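Local atomic coordinates of serine acetyltransferase (Entamoeba histolytica, PDB entry 3Q1X), a protein that probably catalyses the transfer of an acetyl group to the hydroxyl of L-serine, a step of cysteine biosynthesis, and binds L-serine between subunits. Residues G187-G193 with K221-G227. Numbering follows the deposited sequence.
Sequences GETAIIG and KRHPTVG. With SER (serine), chain B.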
# COMPACT_ATOMS: atom_id res chain seq x y z
N GLY A 187 2.88 10.59 13.51
CA GLY A 187 4.17 10.40 14.17
C GLY A 187 4.18 9.96 15.63
O GLY A 187 3.15 9.97 16.33
N GLU A 188 5.37 9.58 16.07
CA GLU A 188 5.61 9.04 17.40
C GLU A 188 5.07 9.90 18.55
O GLU A 188 4.65 9.37 19.58
CB GLU A 188 7.11 8.82 17.59
CG GLU A 188 7.51 8.23 18.95
CD GLU A 188 8.96 7.78 19.00
OE1 GLU A 188 9.31 6.97 19.89
OE2 GLU A 188 9.75 8.22 18.15
N THR A 189 5.11 11.21 18.39
CA THR A 189 4.73 12.11 19.48
C THR A 189 3.48 12.90 19.14
O THR A 189 3.17 13.90 19.80
CB THR A 189 5.90 13.05 19.89
OG1 THR A 189 6.14 14.00 18.85
CG2 THR A 189 7.17 12.25 20.16
N ALA A 190 2.75 12.45 18.13
CA ALA A 190 1.47 13.05 17.79
C ALA A 190 0.46 12.78 18.90
O ALA A 190 0.45 11.70 19.49
CB ALA A 190 0.96 12.53 16.46
N ILE A 191 -0.37 13.77 19.21
CA ILE A 191 -1.46 13.61 20.18
C ILE A 191 -2.75 14.03 19.49
O ILE A 191 -2.82 15.13 18.95
CB ILE A 191 -1.22 14.46 21.46
CG1 ILE A 191 0.10 14.05 22.16
CG2 ILE A 191 -2.44 14.43 22.40
CD1 ILE A 191 -0.02 13.02 23.27
N ILE A 192 -3.76 13.17 19.52
CA ILE A 192 -5.00 13.41 18.80
C ILE A 192 -6.19 13.24 19.73
O ILE A 192 -6.32 12.21 20.40
CB ILE A 192 -5.15 12.46 17.59
CG1 ILE A 192 -4.01 12.66 16.59
CG2 ILE A 192 -6.50 12.64 16.91
CD1 ILE A 192 -3.94 11.58 15.51
N GLY A 193 -7.07 14.22 19.77
CA GLY A 193 -8.23 14.18 20.65
C GLY A 193 -9.36 13.31 20.12
O GLY A 193 -9.17 12.51 19.19
N LYS A 221 9.18 15.67 21.83
CA LYS A 221 7.91 16.10 21.25
C LYS A 221 8.18 16.96 20.02
O LYS A 221 8.80 18.03 20.10
CB LYS A 221 7.09 16.84 22.32
CG LYS A 221 5.82 17.53 21.85
CD LYS A 221 4.83 16.58 21.19
CE LYS A 221 3.43 17.19 21.20
NZ LYS A 221 2.50 16.47 20.28
N ARG A 222 7.72 16.48 18.86
CA ARG A 222 8.10 17.08 17.58
C ARG A 222 7.00 16.93 16.51
O ARG A 222 7.19 17.33 15.36
CB ARG A 222 9.41 16.46 17.07
CG ARG A 222 9.30 14.97 16.74
CD ARG A 222 10.64 14.27 16.82
NE ARG A 222 10.54 12.89 16.36
CZ ARG A 222 10.30 11.84 17.15
NH1 ARG A 222 10.11 12.01 18.46
NH2 ARG A 222 10.25 10.63 16.62
N HIS A 223 5.88 16.34 16.91
CA HIS A 223 4.73 16.13 16.03
C HIS A 223 3.52 16.89 16.60
O HIS A 223 3.52 17.26 17.78
CB HIS A 223 4.43 14.62 15.90
CG HIS A 223 5.61 13.79 15.48
ND1 HIS A 223 6.21 13.90 14.25
CD2 HIS A 223 6.27 12.81 16.14
CE1 HIS A 223 7.21 13.03 14.17
NE2 HIS A 223 7.27 12.36 15.30
N PRO A 224 2.49 17.14 15.76
CA PRO A 224 1.38 17.99 16.20
C PRO A 224 0.55 17.46 17.37
O PRO A 224 0.50 16.25 17.61
CB PRO A 224 0.49 18.09 14.95
CG PRO A 224 1.42 17.82 13.81
CD PRO A 224 2.37 16.80 14.33
N THR A 225 -0.08 18.38 18.08
CA THR A 225 -1.14 18.05 19.03
C THR A 225 -2.42 18.59 18.43
O THR A 225 -2.49 19.75 17.99
CB THR A 225 -0.88 18.67 20.42
OG1 THR A 225 0.33 18.12 20.97
CG2 THR A 225 -2.04 18.41 21.37
N VAL A 226 -3.44 17.74 18.39
CA VAL A 226 -4.71 18.04 17.76
C VAL A 226 -5.82 17.87 18.80
O VAL A 226 -5.83 16.89 19.54
CB VAL A 226 -4.93 17.13 16.51
CG1 VAL A 226 -6.29 17.32 15.93
CG2 VAL A 226 -3.87 17.40 15.44
N GLY A 227 -6.73 18.84 18.86
CA GLY A 227 -7.84 18.82 19.82
C GLY A 227 -8.99 17.91 19.40
O GLY A 227 -8.78 16.92 18.68
N SER B . 10.21 9.79 11.25
CA SER B . 10.37 11.25 11.54
C SER B . 10.19 11.52 13.03
O SER B . 9.88 10.62 13.80
CB SER B . 9.36 12.07 10.73
OG SER B . 8.03 11.79 11.13
OXT SER B . 10.36 12.65 13.48
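T189, in the type I turn G187-A190 before strand 191-192, meets K221, R222 and H223, which run into strand 225-226, its parallel neighbour in the left-handed beta-helix. T189 OG1, placed between the backbone N and the carbonyl carbon (chi1 69°), accepts a nearly straight bond from R222 N at 2.9 Å and a weak one from H223 N. The other branch, T189 CG2, packs 3.4 Å from R222 NH1. T189 O receives K221 NZ at 2.7 Å; the lysine bends at chi2, and the same ammonium also bonds H223 O and T225 OG1.

The H223 ring lies between G187 CA, 3.7 Å from the ring centroid in a CH-pi contact, and R222 CG toward the rim of the other face. Having no side chain, glycine can come this close. Beyond the turn, I191 N bonds P224 O and I191 O accepts V226 N at 2.7 Å, the parallel pairing of successive coils, while I191 CB meets T225 CG2 and OG1, the two side chains pointing the same way.

R222 spends its guanidinium edge on two carboxylates: NH2 makes a salt bridge to the anti side of E188 OE2 at 2.9 Å, and also bonds O of the bound serine, whose OXT accepts the N-H of NE. Y143 holds E188 OE1, and D114 and D179 of the second subunit also bind the ligand. E188 thus probably holds R222 in position, as a second-shell residue, to grip the substrate carboxylate.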